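Local coordinates for protein 6-phosphofructokinase subunit beta (Saccharomyces cerevisiae, PDB 3O8O) that catalyses ATP-dependent phosphorylation of fructose 6-phosphate to fructose 1,6-bisphosphate, the first committing step of glycolysis, and is activated allosterically by fructose 2,6-bisphosphate, at residues A167-I178 against W203-T212; S525-Y533 against R742-Q750. One frame throughout, in Å; residues are numbered along the deposited sequence.

Contact 1. Residues A167-I178 against W203-T212; sequences AYSALDRICKAI and WLALLAGIAT
A208 O is gripped twice by T212, through the backbone N and through OG1 at 3.0 Å, the hydroxyl coming in from above the carbonyl plane. With OG1 turned between the backbone N and carbonyl carbon (chi1 61°), the methyl CG2 is left to meet I178: I178 CG2 lies 3.4 Å from T212 CG2, the two side chains crossing at about a right angle. One turn back, I174 sets its CG2 3.6 Å from A208 CB and reaches with CD1 to L204 CD2. The helix axes cross at -46°, 9.6 Å apart at closest, and the packing is knobs-into-holes: L171 sits among W203, L204, L207 and A208, while L204 sits among A167, A170, L171 and I174. L171 uses both branches, CD2 against L207 CB at 3.7 Å and CD1 against the backbone of A208. The two helices flank strand 191-196 in sequence and lie against the same parallel sheet of the catalytic domain, I174 and L204 both touching V196; the side chain of L204 is about 6 Å from bound fructose 6-phosphate. At the N-terminal ends, W203 points the CZ2–CH2 edge of its indole at the face of Y168, a T-shaped stack with centroids 4.9 Å apart and planes at 90°. With an alanine at Y168, the indole edge would probably lose its aromatic face and a gap would open toward Y298, the tyrosine's other edge-to-face partner. A167 CB adds a methyl against W203 CZ3, and P669 at the start of helix 669-688 touches both L171 and C175.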
loop_
_atom_site.group_PDB
_atom_site.type_symbol
_atom_site.label_atom_id
_atom_site.label_comp_id
_atom_site.label_asym_id
_atom_site.label_seq_id
_atom_site.Cartn_x
_atom_site.Cartn_y
_atom_site.Cartn_z
ATOM N N ALA B 167 -33.883 27.740 9.905
ATOM C CA ALA B 167 -33.958 27.744 11.356
ATOM C C ALA B 167 -32.656 27.279 11.992
ATOM O O ALA B 167 -31.988 28.041 12.695
ATOM C CB ALA B 167 -35.093 26.870 11.804
ATOM N N TYR B 168 -32.296 26.027 11.752
ATOM C CA TYR B 168 -31.066 25.497 12.321
ATOM C C TYR B 168 -29.801 26.256 11.930
ATOM O O TYR B 168 -28.828 26.265 12.682
ATOM C CB TYR B 168 -30.928 24.034 11.970
ATOM C CG TYR B 168 -31.845 23.184 12.794
ATOM C CD1 TYR B 168 -32.998 22.616 12.247
ATOM C CD2 TYR B 168 -31.547 22.929 14.124
ATOM C CE1 TYR B 168 -33.821 21.804 13.013
ATOM C CE2 TYR B 168 -32.349 22.127 14.898
ATOM C CZ TYR B 168 -33.488 21.558 14.348
ATOM O OH TYR B 168 -34.284 20.734 15.137
ATOM N N SER B 169 -29.801 26.886 10.759
ATOM C CA SER B 169 -28.641 27.656 10.340
ATOM C C SER B 169 -28.546 28.863 11.267
ATOM O O SER B 169 -27.471 29.223 11.744
ATOM C CB SER B 169 -28.783 28.125 8.887
ATOM O OG SER B 169 -28.709 27.041 7.978
ATOM N N ALA B 170 -29.681 29.498 11.519
ATOM C CA ALA B 170 -29.704 30.636 12.413
ATOM C C ALA B 170 -29.220 30.159 13.789
ATOM O O ALA B 170 -28.389 30.815 14.425
ATOM C CB ALA B 170 -31.096 31.171 12.500
ATOM N N LEU B 171 -29.724 29.007 14.235
ATOM C CA LEU B 171 -29.327 28.459 15.530
ATOM C C LEU B 171 -27.817 28.263 15.609
ATOM O O LEU B 171 -27.223 28.472 16.659
ATOM C CB LEU B 171 -30.032 27.123 15.795
ATOM C CG LEU B 171 -29.572 26.338 17.046
ATOM C CD1 LEU B 171 -29.782 27.188 18.284
ATOM C CD2 LEU B 171 -30.334 24.990 17.148
ATOM N N ASP B 172 -27.211 27.840 14.493
ATOM C CA ASP B 172 -25.756 27.631 14.382
ATOM C C ASP B 172 -25.054 28.980 14.557
ATOM O O ASP B 172 -24.108 29.125 15.321
ATOM C CB ASP B 172 -25.422 27.055 12.994
ATOM C CG ASP B 172 -23.941 26.736 12.821
ATOM O OD1 ASP B 172 -23.474 25.679 13.322
ATOM O OD2 ASP B 172 -23.249 27.558 12.180
ATOM N N ARG B 173 -25.533 29.972 13.831
ATOM C CA ARG B 173 -24.959 31.290 13.931
ATOM C C ARG B 173 -24.990 31.791 15.365
ATOM O O ARG B 173 -24.014 32.363 15.853
ATOM C CB ARG B 173 -25.715 32.255 13.014
ATOM C CG ARG B 173 -24.837 32.837 11.930
ATOM C CD ARG B 173 -24.156 31.718 11.143
ATOM N NE ARG B 173 -24.925 31.349 9.961
ATOM C CZ ARG B 173 -24.910 30.143 9.409
ATOM N NH1 ARG B 173 -24.172 29.182 9.943
ATOM N NH2 ARG B 173 -25.617 29.904 8.315
ATOM N N ILE B 174 -26.121 31.567 16.039
ATOM C CA ILE B 174 -26.310 32.006 17.425
ATOM C C ILE B 174 -25.305 31.356 18.363
ATOM O O ILE B 174 -24.575 32.045 19.063
ATOM C CB ILE B 174 -27.773 31.706 17.932
ATOM C CG1 ILE B 174 -28.772 32.643 17.231
ATOM C CG2 ILE B 174 -27.862 31.884 19.453
ATOM C CD1 ILE B 174 -30.224 32.264 17.393
ATOM N N CYS B 175 -25.265 30.030 18.351
ATOM C CA CYS B 175 -24.370 29.284 19.215
ATOM C C CYS B 175 -22.932 29.616 18.959
ATOM O O CYS B 175 -22.104 29.472 19.863
ATOM C CB CYS B 175 -24.560 27.793 19.034
ATOM S SG CYS B 175 -26.200 27.235 19.460
ATOM N N LYS B 176 -22.618 30.054 17.739
ATOM C CA LYS B 176 -21.239 30.407 17.416
ATOM C C LYS B 176 -20.891 31.736 18.068
ATOM O O LYS B 176 -19.802 31.899 18.602
ATOM C CB LYS B 176 -21.028 30.448 15.893
ATOM N N ALA B 177 -21.835 32.670 18.053
ATOM C CA ALA B 177 -21.602 33.970 18.655
ATOM C C ALA B 177 -21.505 33.833 20.172
ATOM O O ALA B 177 -20.624 34.410 20.810
ATOM C CB ALA B 177 -22.714 34.907 18.282
ATOM N N ILE B 178 -22.409 33.063 20.756
ATOM C CA ILE B 178 -22.376 32.885 22.187
ATOM C C ILE B 178 -21.070 32.231 22.561
ATOM O O ILE B 178 -20.455 32.650 23.536
ATOM C CB ILE B 178 -23.587 32.048 22.675
ATOM C CG1 ILE B 178 -24.850 32.910 22.559
ATOM C CG2 ILE B 178 -23.387 31.542 24.106
ATOM C CD1 ILE B 178 -26.141 32.145 22.767
ATOM N N TRP B 203 -38.161 29.544 19.685
ATOM C CA TRP B 203 -37.462 28.318 19.309
ATOM C C TRP B 203 -35.942 28.500 19.295
ATOM O O TRP B 203 -35.207 27.643 19.787
ATOM C CB TRP B 203 -37.921 27.842 17.932
ATOM C CG TRP B 203 -37.322 26.534 17.584
ATOM C CD1 TRP B 203 -37.736 25.298 18.004
ATOM C CD2 TRP B 203 -36.153 26.323 16.802
ATOM N NE1 TRP B 203 -36.890 24.329 17.528
ATOM C CE2 TRP B 203 -35.908 24.932 16.783
ATOM C CE3 TRP B 203 -35.283 27.173 16.116
ATOM C CZ2 TRP B 203 -34.830 24.374 16.098
ATOM C CZ3 TRP B 203 -34.213 26.619 15.441
ATOM C CH2 TRP B 203 -33.996 25.228 15.434
ATOM N N LEU B 204 -35.485 29.610 18.715
ATOM C CA LEU B 204 -34.067 29.932 18.651
ATOM C C LEU B 204 -33.448 30.187 20.020
ATOM O O LEU B 204 -32.365 29.666 20.320
ATOM C CB LEU B 204 -33.831 31.150 17.771
ATOM C CG LEU B 204 -33.914 30.910 16.263
ATOM C CD1 LEU B 204 -33.836 32.247 15.533
ATOM C CD2 LEU B 204 -32.792 29.989 15.807
ATOM N N ALA B 205 -34.117 30.984 20.852
ATOM C CA ALA B 205 -33.598 31.278 22.191
ATOM C C ALA B 205 -33.525 30.010 23.055
ATOM O O ALA B 205 -32.543 29.776 23.748
ATOM C CB ALA B 205 -34.470 32.330 22.870
ATOM N N LEU B 206 -34.567 29.191 23.006
ATOM C CA LEU B 206 -34.599 27.959 23.783
ATOM C C LEU B 206 -33.451 27.004 23.397
ATOM O O LEU B 206 -32.579 26.705 24.238
ATOM C CB LEU B 206 -35.957 27.279 23.592
ATOM C CG LEU B 206 -36.201 25.834 24.048
ATOM C CD1 LEU B 206 -35.933 25.645 25.549
ATOM C CD2 LEU B 206 -37.644 25.490 23.712
ATOM N N LEU B 207 -33.450 26.536 22.136
ATOM C CA LEU B 207 -32.417 25.628 21.619
ATOM C C LEU B 207 -31.031 26.183 21.890
ATOM O O LEU B 207 -30.128 25.442 22.276
ATOM C CB LEU B 207 -32.571 25.427 20.118
ATOM C CG LEU B 207 -33.495 24.318 19.549
ATOM C CD1 LEU B 207 -33.026 22.909 19.984
ATOM C CD2 LEU B 207 -34.930 24.566 19.976
ATOM N N ALA B 208 -30.865 27.488 21.692
ATOM C CA ALA B 208 -29.574 28.096 21.926
ATOM C C ALA B 208 -29.173 27.907 23.369
ATOM O O ALA B 208 -28.100 27.383 23.660
ATOM C CB ALA B 208 -29.611 29.564 21.581
ATOM N N GLY B 209 -30.047 28.312 24.279
ATOM C CA GLY B 209 -29.744 28.200 25.694
ATOM C C GLY B 209 -29.392 26.800 26.118
ATOM O O GLY B 209 -28.513 26.606 26.960
ATOM N N ILE B 210 -30.084 25.822 25.542
ATOM C CA ILE B 210 -29.837 24.423 25.869
ATOM C C ILE B 210 -28.452 24.011 25.405
ATOM O O ILE B 210 -27.723 23.290 26.108
ATOM C CB ILE B 210 -30.813 23.505 25.163
ATOM C CG1 ILE B 210 -32.214 23.685 25.725
ATOM C CG2 ILE B 210 -30.346 22.069 25.301
ATOM C CD1 ILE B 210 -33.265 22.896 25.000
ATOM N N ALA B 211 -28.121 24.478 24.202
ATOM C CA ALA B 211 -26.854 24.211 23.539
ATOM C C ALA B 211 -25.688 24.950 24.165
ATOM O O ALA B 211 -24.611 24.387 24.318
ATOM C CB ALA B 211 -26.963 24.586 22.076
ATOM N N THR B 212 -25.892 26.211 24.520
ATOM C CA THR B 212 -24.812 26.988 25.114
ATOM C C THR B 212 -24.779 26.944 26.637
ATOM O O THR B 212 -23.894 27.569 27.222
ATOM C CB THR B 212 -24.890 28.456 24.712
ATOM O OG1 THR B 212 -26.122 28.998 25.182
ATOM C CG2 THR B 212 -24.856 28.600 23.227
#

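Contact 2. Residues S525-Y533 against R742-Q750; sequences SNNVPGTEY and RMPKVIHWQ. With FDP (2,6-di-O-phosphono-beta-D-fructofuranose), chain L.
With CG held between its backbone N and carbonyl carbon (chi1 64°), N527 sets its amide nitrogen on the main chain of R742, while a bend at chi3 of R742 separately turns the guanidinium to the ligand. N527 ND2 donates to R742 O at 2.8 Å, the N-H pointing at the oxygen at 155° and arriving almost in line with the C=O bond. The same nitrogen stands over one face of the guanidinium, toward its rim. At the other end of the amide, N527 OD1 is hydrogen-bonded to T523, so both ends of the group are held and its rotation is fixed. The backbone joins in as well: N527 O receives a CA-H...O contact from M743 CA at 3.3 Å, and just beyond it the ring of P529 packs on P744, CG to CD at 4.0 Å. Farther along, H748 has E532 CG over one face of its imidazole and N526 ND2 at the edge, the amide and ring planes standing 86° apart; W749 CE3 also lies over a face of that ring. N526 is steadied by a weak bond from ND2 to E532 O and, through OD1, by S534 N. S525, N527 and R742, at the starts of the two segments, line part of the allosteric site for fructose 2,6-bisphosphate, which is shared with subunit alpha. S525 OG donates to phosphate oxygen O2P at 2.5 Å. R742 NH2 makes a weak bond to O1P, but the exact fit is doubtful, NH1 being modelled too close to the phosphate. R465, close beside R742, also hydrogen-bonds the ligand. The R742 charge is shared between a salt bridge to E495 and the phosphate, which probably orients the guanidinium, while the N527 bond joins the loops that supply S525 and R742.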
loop_
_atom_site.group_PDB
_atom_site.type_symbol
_atom_site.label_atom_id
_atom_site.label_comp_id
_atom_site.label_asym_id
_atom_site.label_seq_id
_atom_site.Cartn_x
_atom_site.Cartn_y
_atom_site.Cartn_z
ATOM N N SER B 525 -20.478 7.929 11.792
ATOM C CA SER B 525 -20.843 7.000 10.746
ATOM C C SER B 525 -22.307 6.618 10.714
ATOM O O SER B 525 -22.816 6.217 9.668
ATOM C CB SER B 525 -20.042 5.724 10.885
ATOM O OG SER B 525 -18.698 6.047 11.076
ATOM N N ASN B 526 -22.971 6.707 11.862
ATOM C CA ASN B 526 -24.386 6.355 11.980
ATOM C C ASN B 526 -24.589 4.887 11.597
ATOM O O ASN B 526 -25.513 4.536 10.854
ATOM C CB ASN B 526 -25.232 7.274 11.094
ATOM C CG ASN B 526 -26.690 7.292 11.508
ATOM O OD1 ASN B 526 -27.001 7.403 12.692
ATOM N ND2 ASN B 526 -27.591 7.188 10.540
ATOM N N ASN B 527 -23.715 4.035 12.130
ATOM C CA ASN B 527 -23.741 2.596 11.847
ATOM C C ASN B 527 -24.294 1.723 12.969
ATOM O O ASN B 527 -24.267 0.489 12.883
ATOM C CB ASN B 527 -22.324 2.101 11.490
ATOM C CG ASN B 527 -21.328 2.247 12.645
ATOM O OD1 ASN B 527 -21.252 3.291 13.301
ATOM N ND2 ASN B 527 -20.548 1.208 12.879
ATOM N N VAL B 528 -24.786 2.358 14.023
ATOM C CA VAL B 528 -25.322 1.613 15.147
ATOM C C VAL B 528 -26.797 1.315 14.969
ATOM O O VAL B 528 -27.613 2.230 14.925
ATOM C CB VAL B 528 -25.135 2.376 16.432
ATOM C CG1 VAL B 528 -25.801 1.631 17.571
ATOM C CG2 VAL B 528 -23.658 2.542 16.699
ATOM N N PRO B 529 -27.159 0.020 14.895
ATOM C CA PRO B 529 -28.532 -0.448 14.715
ATOM C C PRO B 529 -29.448 0.092 15.784
ATOM O O PRO B 529 -29.012 0.345 16.892
ATOM C CB PRO B 529 -28.399 -1.963 14.821
ATOM C CG PRO B 529 -27.007 -2.225 14.421
ATOM C CD PRO B 529 -26.262 -1.127 15.112
ATOM N N GLY B 530 -30.719 0.269 15.448
ATOM C CA GLY B 530 -31.670 0.746 16.424
ATOM C C GLY B 530 -31.916 2.234 16.428
ATOM O O GLY B 530 -32.508 2.756 17.364
ATOM N N THR B 531 -31.454 2.944 15.411
ATOM C CA THR B 531 -31.696 4.384 15.371
ATOM C C THR B 531 -31.455 4.900 13.966
ATOM O O THR B 531 -30.909 4.195 13.126
ATOM C CB THR B 531 -30.796 5.163 16.395
ATOM O OG1 THR B 531 -31.238 6.521 16.481
ATOM C CG2 THR B 531 -29.336 5.152 15.964
ATOM N N GLU B 532 -31.890 6.124 13.704
ATOM C CA GLU B 532 -31.706 6.723 12.390
ATOM C C GLU B 532 -30.770 7.891 12.549
ATOM O O GLU B 532 -30.438 8.562 11.579
ATOM C CB GLU B 532 -33.029 7.226 11.821
ATOM C CG GLU B 532 -34.094 6.169 11.737
ATOM C CD GLU B 532 -35.337 6.664 11.048
ATOM O OE1 GLU B 532 -35.922 7.673 11.515
ATOM O OE2 GLU B 532 -35.720 6.033 10.037
ATOM N N TYR B 533 -30.361 8.150 13.783
ATOM C CA TYR B 533 -29.438 9.238 14.014
ATOM C C TYR B 533 -28.521 9.017 15.172
ATOM O O TYR B 533 -28.939 9.214 16.299
ATOM C CB TYR B 533 -30.170 10.538 14.285
ATOM C CG TYR B 533 -29.207 11.684 14.462
ATOM C CD1 TYR B 533 -28.686 12.341 13.361
ATOM C CD2 TYR B 533 -28.755 12.051 15.722
ATOM C CE1 TYR B 533 -27.735 13.322 13.494
ATOM C CE2 TYR B 533 -27.803 13.038 15.881
ATOM C CZ TYR B 533 -27.289 13.675 14.752
ATOM O OH TYR B 533 -26.329 14.670 14.866
ATOM N N ARG B 742 -19.958 -4.604 11.559
ATOM C CA ARG B 742 -20.321 -3.499 12.436
ATOM C C ARG B 742 -21.387 -2.549 11.953
ATOM O O ARG B 742 -21.184 -1.345 11.981
ATOM C CB ARG B 742 -19.094 -2.669 12.828
ATOM C CG ARG B 742 -18.004 -3.445 13.553
ATOM C CD ARG B 742 -17.162 -2.496 14.344
ATOM N NE ARG B 742 -16.959 -1.311 13.548
ATOM C CZ ARG B 742 -16.883 -0.086 14.034
ATOM N NH1 ARG B 742 -16.702 0.943 13.208
ATOM N NH2 ARG B 742 -16.986 0.106 15.336
ATOM N N MET B 743 -22.522 -3.072 11.509
ATOM C CA MET B 743 -23.612 -2.198 11.107
ATOM C C MET B 743 -24.921 -2.893 10.790
ATOM O O MET B 743 -24.959 -4.087 10.531
ATOM C CB MET B 743 -23.191 -1.317 9.961
ATOM C CG MET B 743 -23.213 -1.910 8.617
ATOM S SD MET B 743 -22.746 -0.434 7.703
ATOM C CE MET B 743 -24.254 0.543 7.713
ATOM N N PRO B 744 -26.022 -2.139 10.807
ATOM C CA PRO B 744 -27.360 -2.656 10.542
ATOM C C PRO B 744 -27.477 -3.495 9.301
ATOM O O PRO B 744 -26.738 -3.305 8.344
ATOM C CB PRO B 744 -28.210 -1.393 10.473
ATOM C CG PRO B 744 -27.261 -0.382 10.006
ATOM C CD PRO B 744 -26.053 -0.671 10.835
ATOM N N LYS B 745 -28.420 -4.429 9.328
ATOM C CA LYS B 745 -28.657 -5.318 8.201
ATOM C C LYS B 745 -29.431 -4.575 7.116
ATOM O O LYS B 745 -29.271 -4.834 5.934
ATOM C CB LYS B 745 -29.441 -6.552 8.675
ATOM C CG LYS B 745 -29.180 -7.813 7.861
ATOM N N VAL B 746 -30.253 -3.628 7.524
ATOM C CA VAL B 746 -31.043 -2.872 6.572
ATOM C C VAL B 746 -30.534 -1.431 6.495
ATOM O O VAL B 746 -30.365 -0.790 7.531
ATOM C CB VAL B 746 -32.542 -2.838 7.016
ATOM C CG1 VAL B 746 -33.326 -1.985 6.085
ATOM C CG2 VAL B 746 -33.140 -4.220 7.036
ATOM N N ILE B 747 -30.281 -0.919 5.291
ATOM C CA ILE B 747 -29.848 0.471 5.158
ATOM C C ILE B 747 -31.069 1.337 4.924
ATOM O O ILE B 747 -31.917 0.987 4.108
ATOM C CB ILE B 747 -28.883 0.673 3.992
ATOM C CG1 ILE B 747 -29.181 -0.315 2.874
ATOM C CG2 ILE B 747 -27.465 0.527 4.481
ATOM C CD1 ILE B 747 -28.341 -0.059 1.639
ATOM N N HIS B 748 -31.167 2.464 5.621
ATOM C CA HIS B 748 -32.340 3.287 5.454
ATOM C C HIS B 748 -32.220 4.551 4.613
ATOM O O HIS B 748 -33.048 5.458 4.771
ATOM C CB HIS B 748 -32.935 3.641 6.822
ATOM C CG HIS B 748 -32.121 4.620 7.612
ATOM N ND1 HIS B 748 -31.181 4.225 8.544
ATOM C CD2 HIS B 748 -32.116 5.978 7.623
ATOM C CE1 HIS B 748 -30.635 5.298 9.099
ATOM N NE2 HIS B 748 -31.184 6.373 8.557
ATOM N N TRP B 749 -31.251 4.625 3.698
ATOM C CA TRP B 749 -31.137 5.857 2.894
ATOM C C TRP B 749 -30.838 5.678 1.420
ATOM O O TRP B 749 -30.430 6.630 0.740
ATOM C CB TRP B 749 -30.074 6.759 3.490
ATOM C CG TRP B 749 -28.830 6.014 3.604
ATOM C CD1 TRP B 749 -28.012 5.611 2.580
ATOM C CD2 TRP B 749 -28.303 5.434 4.793
ATOM N NE1 TRP B 749 -27.006 4.803 3.064
ATOM C CE2 TRP B 749 -27.160 4.676 4.420
ATOM C CE3 TRP B 749 -28.683 5.473 6.140
ATOM C CZ2 TRP B 749 -26.399 3.961 5.345
ATOM C CZ3 TRP B 749 -27.925 4.760 7.066
ATOM C CH2 TRP B 749 -26.795 4.012 6.661
ATOM N N GLN B 750 -31.077 4.469 0.924
ATOM C CA GLN B 750 -30.808 4.142 -0.466
ATOM C C GLN B 750 -31.623 5.002 -1.429
ATOM O O GLN B 750 -31.201 5.242 -2.562
ATOM C CB GLN B 750 -31.090 2.652 -0.703
ATOM C CG GLN B 750 -30.330 2.057 -1.886
ATOM C CD GLN B 750 -28.805 2.044 -1.686
ATOM O OE1 GLN B 750 -28.045 1.802 -2.633
ATOM N NE2 GLN B 750 -28.357 2.292 -0.454
HETATM P P1 FDP L . -16.678 3.808 13.368
HETATM O O1P FDP L . -17.016 2.970 14.539
HETATM O O2P FDP L . -17.763 4.973 13.145
HETATM O O3P FDP L . -16.666 2.946 12.007
HETATM O O1 FDP L . -14.924 6.215 10.239
HETATM C C1 FDP L . -15.298 5.181 11.154
HETATM C C2 FDP L . -14.773 5.496 12.557
HETATM O O2 FDP L . -15.253 4.548 13.516
HETATM C C3 FDP L . -15.141 6.928 12.948
HETATM O O3 FDP L . -16.092 6.878 14.015
HETATM C C4 FDP L . -13.818 7.482 13.468
HETATM O O4 FDP L . -13.783 8.888 13.209
HETATM C C5 FDP L . -12.850 6.758 12.540
HETATM O O5 FDP L . -13.343 5.413 12.571
HETATM C C6 FDP L . -11.393 6.764 13.004
HETATM O O6 FDP L . -11.236 5.968 14.183
HETATM P P2 FDP L . -9.783 5.448 14.641
HETATM O O4P FDP L . -9.873 4.449 15.727
HETATM O O5P FDP L . -9.047 4.864 13.336
HETATM O O6P FDP L . -8.967 6.767 15.067
#

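From the N terminus, the chain reaches contact 1 first, which closes a short loop: 24 residues, including strand 191-196, carry helix 167-187 over to helix 203-212 within the catalytic domain. Contact 2 opens only later, in the regulatory domain, and spans 208 residues, bringing the loop after strand 519-521 to the segment ahead of helix 750-760. The two are in series, neither nested nor crossed. The centres of contact 1 and contact 2 are about 28 Å apart and the nearest atoms of contact 1 and contact 2 about 10 Å apart, so they do not meet directly. Helix 669-688 packs on Y168 through I670 and hydrogen-bonds Y533, at the end of segment 525-533, through D671.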